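Local coordinates for TRAP dicarboxylate ABC transporter, substrate-binding protein (Roseobacter denitrificans, PDB 4OVQ) that binds beta-D-glucuronate in the cleft between its two lobes, probably as the periplasmic receptor that delivers the sugar acid to a TRAP transporter, at residues Ile135-Tyr149 and Tyr224-Ile238. Numbering follows the deposited sequence.
Sequences IQPLAWYDAGARSFY and YSLSQHLIIPECICI. With BDP (beta-D-glucopyranuronic acid), chain C.
Phe-148 and His-229 meet through first torsions of opposite sign. The phenylalanine CG lies anti to its carbonyl carbon (chi1 -67°). The histidine CG sits between backbone N and carbonyl carbon (chi1 51°). This sets His-229 CE1 over the centre of the phenyl face, with the planes 31° apart. The other imidazole face covers Arg-146 O, 3.4 Å from the ring plane. Ser-227 OG hydrogen-bonds His-229 ND1 at 2.8 Å and accepts from Phe-148 N. Ser-147 OG receives Gln-228 N at 2.8 Å. Side chains thus bridge the irregular part of this strand pair.

Arg-146 N bonds Leu-230 O almost straight at 2.8 Å. The arginine chain passes Leu-230 CB with its CD, then turns partway along to reach the sugar. Arg-146 NH1 bonds O5 of the glucuronate and Arg-146 NH2 bonds its carboxylate O6B, both at 3.0 Å. Glu-206 holds Arg-146 NE by a salt bridge and also bonds His-229 NE2.

Glu-234 pairs with Tyr-141 in the second antiparallel strand pair. Glu-234 OE2 takes the glucuronate O2 hydroxyl at 2.5 Å and also bonds Asn-88. Between the pairs, water 1 links Ala-143 N to Ile-232 O.

The two crossings join both sheets, as expected of the hinge in this two-lobed fold. The positive charge of Arg-146, shared with Glu-206, probably balances the sugar carboxylate in part, together with Arg-167, while Glu-234 accepts a hydrogen bond from the O2 hydroxyl.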
loop_
_atom_site.group_PDB
_atom_site.type_symbol
_atom_site.label_atom_id
_atom_site.label_comp_id
_atom_site.label_asym_id
_atom_site.label_seq_id
_atom_site.Cartn_x
_atom_site.Cartn_y
_atom_site.Cartn_z
ATOM N N ILE A 135 -16.795 0.664 0.804
ATOM C CA ILE A 135 -15.759 -0.312 1.099
ATOM C C ILE A 135 -15.356 -0.331 2.571
ATOM O O ILE A 135 -14.806 0.629 3.099
ATOM C CB ILE A 135 -14.535 -0.126 0.217
ATOM C CG1 ILE A 135 -13.845 1.189 0.457
ATOM C CG2 ILE A 135 -14.870 -0.314 -1.256
ATOM C CD1 ILE A 135 -12.892 1.530 -0.644
ATOM N N GLN A 136 -15.655 -1.431 3.236
ATOM C CA GLN A 136 -15.417 -1.527 4.677
ATOM C C GLN A 136 -14.035 -2.158 4.985
ATOM O O GLN A 136 -13.790 -3.319 4.639
ATOM C CB GLN A 136 -16.525 -2.393 5.266
ATOM C CG GLN A 136 -16.316 -2.879 6.662
ATOM C CD GLN A 136 -16.741 -1.862 7.629
ATOM O OE1 GLN A 136 -17.883 -1.389 7.580
ATOM N NE2 GLN A 136 -15.822 -1.444 8.482
ATOM N N PRO A 137 -13.111 -1.410 5.608
ATOM C CA PRO A 137 -11.893 -2.101 6.061
ATOM C C PRO A 137 -12.161 -2.938 7.311
ATOM O O PRO A 137 -12.899 -2.514 8.191
ATOM C CB PRO A 137 -10.931 -0.955 6.365
ATOM C CG PRO A 137 -11.874 0.130 6.831
ATOM C CD PRO A 137 -13.094 0.025 5.972
ATOM N N LEU A 138 -11.625 -4.142 7.318
ATOM C CA LEU A 138 -11.785 -5.118 8.390
ATOM C C LEU A 138 -10.546 -5.278 9.249
ATOM O O LEU A 138 -10.668 -5.634 10.416
ATOM C CB LEU A 138 -12.130 -6.483 7.813
ATOM C CG LEU A 138 -13.427 -6.564 7.015
ATOM C CD1 LEU A 138 -13.502 -7.947 6.365
ATOM C CD2 LEU A 138 -14.659 -6.317 7.898
ATOM N N ALA A 139 -9.369 -5.008 8.703
ATOM C CA ALA A 139 -8.114 -5.091 9.423
ATOM C C ALA A 139 -7.033 -4.437 8.604
ATOM O O ALA A 139 -7.194 -4.269 7.387
ATOM C CB ALA A 139 -7.760 -6.536 9.712
ATOM N N TRP A 140 -5.938 -4.062 9.256
ATOM C CA TRP A 140 -4.839 -3.395 8.617
ATOM C C TRP A 140 -3.612 -4.340 8.437
ATOM O O TRP A 140 -3.172 -5.036 9.370
ATOM C CB TRP A 140 -4.383 -2.174 9.436
ATOM C CG TRP A 140 -5.437 -1.162 9.744
ATOM C CD1 TRP A 140 -5.903 -0.830 10.987
ATOM C CD2 TRP A 140 -6.136 -0.325 8.818
ATOM N NE1 TRP A 140 -6.866 0.136 10.885
ATOM C CE2 TRP A 140 -7.013 0.485 9.567
ATOM C CE3 TRP A 140 -6.110 -0.173 7.426
ATOM C CZ2 TRP A 140 -7.872 1.411 8.972
ATOM C CZ3 TRP A 140 -6.959 0.770 6.846
ATOM C CH2 TRP A 140 -7.827 1.538 7.622
ATOM N N TYR A 141 -3.027 -4.304 7.250
ATOM C CA TYR A 141 -1.802 -5.030 6.953
ATOM C C TYR A 141 -0.620 -4.079 6.840
ATOM O O TYR A 141 -0.783 -2.910 6.447
ATOM C CB TYR A 141 -1.941 -5.720 5.593
ATOM C CG TYR A 141 -2.638 -7.058 5.520
ATOM C CD1 TYR A 141 -3.234 -7.669 6.621
ATOM C CD2 TYR A 141 -2.661 -7.731 4.302
ATOM C CE1 TYR A 141 -3.853 -8.915 6.489
ATOM C CE2 TYR A 141 -3.262 -8.956 4.162
ATOM C CZ TYR A 141 -3.844 -9.546 5.244
ATOM O OH TYR A 141 -4.438 -10.784 5.075
ATOM N N ASP A 142 0.578 -4.571 7.162
ATOM C CA ASP A 142 1.845 -3.849 7.007
ATOM C C ASP A 142 2.334 -3.971 5.573
ATOM O O ASP A 142 2.280 -5.056 4.966
ATOM C CB ASP A 142 2.867 -4.525 7.944
ATOM C CG ASP A 142 4.064 -3.651 8.277
ATOM O OD1 ASP A 142 4.359 -2.657 7.586
ATOM O OD2 ASP A 142 4.737 -3.977 9.285
ATOM N N ALA A 143 2.815 -2.861 5.007
ATOM C CA ALA A 143 3.541 -2.877 3.728
ATOM C C ALA A 143 4.815 -2.069 3.833
ATOM O O ALA A 143 5.383 -1.647 2.819
ATOM C CB ALA A 143 2.678 -2.353 2.577
ATOM N N GLY A 144 5.290 -1.884 5.065
ATOM C CA GLY A 144 6.542 -1.210 5.289
ATOM C C GLY A 144 6.626 0.191 4.734
ATOM O O GLY A 144 5.628 0.877 4.571
ATOM N N ALA A 145 7.870 0.643 4.566
ATOM C CA ALA A 145 8.150 1.901 3.883
ATOM C C ALA A 145 8.595 1.656 2.441
ATOM O O ALA A 145 9.333 0.710 2.156
ATOM C CB ALA A 145 9.224 2.672 4.606
ATOM N N ARG A 146 8.161 2.554 1.556
ATOM C CA ARG A 146 8.540 2.558 0.156
ATOM C C ARG A 146 9.756 3.465 -0.084
ATOM O O ARG A 146 9.802 4.584 0.415
ATOM C CB ARG A 146 7.350 3.048 -0.702
ATOM C CG ARG A 146 6.084 2.279 -0.485
ATOM C CD ARG A 146 4.901 2.879 -1.239
ATOM N NE ARG A 146 5.008 2.800 -2.686
ATOM C CZ ARG A 146 4.397 1.885 -3.440
ATOM N NH1 ARG A 146 3.746 0.873 -2.881
ATOM N NH2 ARG A 146 4.534 1.939 -4.741
ATOM N N SER A 147 10.708 2.962 -0.853
ATOM C CA SER A 147 11.915 3.698 -1.228
ATOM C C SER A 147 12.217 3.572 -2.718
ATOM O O SER A 147 11.767 2.630 -3.371
ATOM C CB SER A 147 13.117 3.162 -0.463
ATOM O OG SER A 147 13.003 3.439 0.921
ATOM N N PHE A 148 13.012 4.512 -3.237
ATOM C CA PHE A 148 13.316 4.568 -4.649
ATOM C C PHE A 148 14.266 3.476 -5.096
ATOM O O PHE A 148 15.204 3.098 -4.387
ATOM C CB PHE A 148 13.972 5.915 -5.020
ATOM C CG PHE A 148 13.058 7.095 -4.891
ATOM C CD1 PHE A 148 11.954 7.222 -5.716
ATOM C CD2 PHE A 148 13.318 8.104 -3.969
ATOM C CE1 PHE A 148 11.122 8.319 -5.606
ATOM C CE2 PHE A 148 12.493 9.184 -3.865
ATOM C CZ PHE A 148 11.378 9.285 -4.685
ATOM N N TYR A 149 14.067 3.003 -6.315
ATOM C CA TYR A 149 15.056 2.171 -6.964
ATOM C C TYR A 149 15.159 2.497 -8.456
ATOM O O TYR A 149 14.179 2.881 -9.085
ATOM C CB TYR A 149 14.778 0.685 -6.750
ATOM C CG TYR A 149 13.361 0.170 -6.977
ATOM C CD1 TYR A 149 12.964 -0.304 -8.198
ATOM C CD2 TYR A 149 12.480 0.038 -5.911
ATOM C CE1 TYR A 149 11.705 -0.853 -8.390
ATOM C CE2 TYR A 149 11.207 -0.495 -6.075
ATOM C CZ TYR A 149 10.826 -0.945 -7.325
ATOM O OH TYR A 149 9.561 -1.487 -7.473
ATOM N N TYR A 224 19.101 0.626 -4.886
ATOM C CA TYR A 224 17.966 0.848 -3.987
ATOM C C TYR A 224 18.400 1.882 -2.956
ATOM O O TYR A 224 19.411 1.709 -2.251
ATOM C CB TYR A 224 17.554 -0.458 -3.319
ATOM C CG TYR A 224 16.233 -0.463 -2.558
ATOM C CD1 TYR A 224 16.189 -0.127 -1.211
ATOM C CD2 TYR A 224 15.049 -0.875 -3.170
ATOM C CE1 TYR A 224 14.987 -0.162 -0.497
ATOM C CE2 TYR A 224 13.846 -0.913 -2.481
ATOM C CZ TYR A 224 13.818 -0.548 -1.140
ATOM O OH TYR A 224 12.636 -0.606 -0.434
ATOM N N SER A 225 17.655 2.972 -2.889
ATOM C CA SER A 225 17.989 4.112 -2.044
ATOM C C SER A 225 16.896 4.320 -1.016
ATOM O O SER A 225 15.750 4.576 -1.376
ATOM C CB SER A 225 18.149 5.388 -2.891
ATOM O OG SER A 225 19.207 5.286 -3.828
ATOM N N LEU A 226 17.269 4.244 0.264
ATOM C CA LEU A 226 16.331 4.230 1.382
ATOM C C LEU A 226 15.747 5.589 1.742
ATOM O O LEU A 226 15.947 6.111 2.846
ATOM C CB LEU A 226 16.978 3.593 2.620
ATOM C CG LEU A 226 17.219 2.090 2.448
ATOM C CD1 LEU A 226 18.346 1.570 3.316
ATOM C CD2 LEU A 226 15.951 1.300 2.743
ATOM N N SER A 227 14.984 6.137 0.802
ATOM C CA SER A 227 14.268 7.388 0.999
ATOM C C SER A 227 13.130 7.216 1.980
ATOM O O SER A 227 12.785 8.133 2.699
ATOM C CB SER A 227 13.710 7.862 -0.348
ATOM O OG SER A 227 13.065 6.780 -1.011
ATOM N N GLN A 228 12.507 6.038 1.978
ATOM C CA GLN A 228 11.384 5.784 2.865
ATOM C C GLN A 228 10.390 6.948 2.860
ATOM O O GLN A 228 9.924 7.408 3.900
ATOM C CB GLN A 228 11.910 5.521 4.276
ATOM C CG GLN A 228 12.798 4.289 4.346
ATOM C CD GLN A 228 13.427 4.090 5.715
ATOM O OE1 GLN A 228 13.727 5.054 6.422
ATOM N NE2 GLN A 228 13.630 2.834 6.090
ATOM N N HIS A 229 10.023 7.365 1.647
ATOM C CA HIS A 229 9.226 8.565 1.412
ATOM C C HIS A 229 7.730 8.357 1.598
ATOM O O HIS A 229 6.998 9.327 1.797
ATOM C CB HIS A 229 9.483 9.087 -0.002
ATOM C CG HIS A 229 9.346 8.034 -1.061
ATOM N ND1 HIS A 229 10.428 7.379 -1.599
ATOM C CD2 HIS A 229 8.250 7.510 -1.656
ATOM C CE1 HIS A 229 10.006 6.486 -2.475
ATOM N NE2 HIS A 229 8.684 6.542 -2.519
ATOM N N LEU A 230 7.270 7.106 1.505
ATOM C CA LEU A 230 5.864 6.778 1.717
ATOM C C LEU A 230 5.785 5.587 2.661
ATOM O O LEU A 230 6.555 4.608 2.492
ATOM C CB LEU A 230 5.192 6.431 0.384
ATOM C CG LEU A 230 4.889 7.621 -0.547
ATOM C CD1 LEU A 230 4.562 7.160 -1.971
ATOM C CD2 LEU A 230 3.757 8.462 0.021
ATOM N N ILE A 231 4.858 5.666 3.628
ATOM C CA ILE A 231 4.573 4.571 4.538
ATOM C C ILE A 231 3.050 4.416 4.517
ATOM O O ILE A 231 2.315 5.138 5.176
ATOM C CB ILE A 231 5.114 4.881 5.950
ATOM C CG1 ILE A 231 6.617 5.086 5.877
ATOM C CG2 ILE A 231 4.788 3.749 6.900
ATOM C CD1 ILE A 231 7.246 5.512 7.233
ATOM N N ILE A 232 2.592 3.498 3.663
ATOM C CA ILE A 232 1.185 3.341 3.333
ATOM C C ILE A 232 0.702 1.977 3.840
ATOM O O ILE A 232 1.313 0.960 3.512
ATOM C CB ILE A 232 1.013 3.420 1.797
ATOM C CG1 ILE A 232 1.583 4.734 1.260
ATOM C CG2 ILE A 232 -0.433 3.257 1.431
ATOM C CD1 ILE A 232 1.470 4.878 -0.250
ATOM N N PRO A 233 -0.385 1.951 4.619
ATOM C CA PRO A 233 -0.896 0.673 5.109
ATOM C C PRO A 233 -1.760 0.010 4.047
ATOM O O PRO A 233 -2.144 0.634 3.039
ATOM C CB PRO A 233 -1.780 1.087 6.288
ATOM C CG PRO A 233 -2.303 2.424 5.903
ATOM C CD PRO A 233 -1.154 3.082 5.175
ATOM N N GLU A 234 -2.089 -1.247 4.279
ATOM C CA GLU A 234 -3.069 -1.909 3.456
ATOM C C GLU A 234 -4.188 -2.367 4.338
ATOM O O GLU A 234 -4.111 -2.294 5.564
ATOM C CB GLU A 234 -2.445 -3.092 2.698
ATOM C CG GLU A 234 -1.084 -2.774 2.075
ATOM C CD GLU A 234 -0.766 -3.617 0.875
ATOM O OE1 GLU A 234 -1.332 -4.722 0.760
ATOM O OE2 GLU A 234 0.072 -3.139 0.081
ATOM N N CYS A 235 -5.250 -2.840 3.719
ATOM C CA CYS A 235 -6.333 -3.400 4.473
ATOM C C CYS A 235 -6.831 -4.709 3.851
ATOM O O CYS A 235 -6.548 -5.003 2.685
ATOM C CB CYS A 235 -7.472 -2.389 4.577
ATOM S SG CYS A 235 -8.297 -2.085 2.980
ATOM N N ILE A 236 -7.574 -5.458 4.637
ATOM C CA ILE A 236 -8.527 -6.423 4.157
ATOM C C ILE A 236 -9.831 -5.641 4.041
ATOM O O ILE A 236 -10.276 -5.090 5.068
ATOM C CB ILE A 236 -8.696 -7.615 5.148
ATOM C CG1 ILE A 236 -7.352 -8.296 5.457
ATOM C CG2 ILE A 236 -9.724 -8.625 4.613
ATOM C CD1 ILE A 236 -7.461 -9.452 6.417
ATOM N N CYS A 237 -10.422 -5.599 2.833
ATOM C CA CYS A 237 -11.539 -4.721 2.365
ATOM C C CYS A 237 -12.724 -5.674 2.095
ATOM O O CYS A 237 -12.525 -6.757 1.540
ATOM C CB CYS A 237 -11.202 -3.885 1.017
ATOM S SG CYS A 237 -12.266 -2.574 0.715
ATOM N N ILE A 238 -13.934 -5.296 2.493
ATOM C CA ILE A 238 -15.145 -6.007 2.042
ATOM C C ILE A 238 -16.155 -4.991 1.511
ATOM O O ILE A 238 -16.326 -3.891 2.049
ATOM C CB ILE A 238 -15.803 -6.893 3.177
ATOM C CG1 ILE A 238 -16.927 -7.795 2.625
ATOM C CG2 ILE A 238 -16.279 -6.039 4.339
ATOM C CD1 ILE A 238 -17.387 -8.893 3.582
HETATM C C1 BDP C . 2.946 -2.751 -3.131
HETATM C C2 BDP C . 1.532 -2.964 -2.655
HETATM C C3 BDP C . 0.744 -3.383 -3.819
HETATM C C4 BDP C . 0.793 -2.336 -4.882
HETATM C C5 BDP C . 2.223 -2.064 -5.285
HETATM C C6 BDP C . 2.351 -0.955 -6.342
HETATM O O2 BDP C . 1.603 -4.072 -1.694
HETATM O O3 BDP C . -0.651 -3.417 -3.338
HETATM O O4 BDP C . 0.003 -2.779 -6.064
HETATM O O5 BDP C . 3.014 -1.707 -4.159
HETATM O O6A BDP C . 1.456 -0.850 -7.232
HETATM O O1 BDP C . 3.806 -2.323 -2.115
HETATM O O6B BDP C . 3.443 -0.336 -6.310
HETATM O O HOH W 1 2.944 -0.094 5.665
HETATM O O HOH W 2 3.861 1.087 2.302
HETATM O O HOH W 3 12.056 1.018 1.885
HETATM O O HOH W 4 17.731 4.267 -6.261
#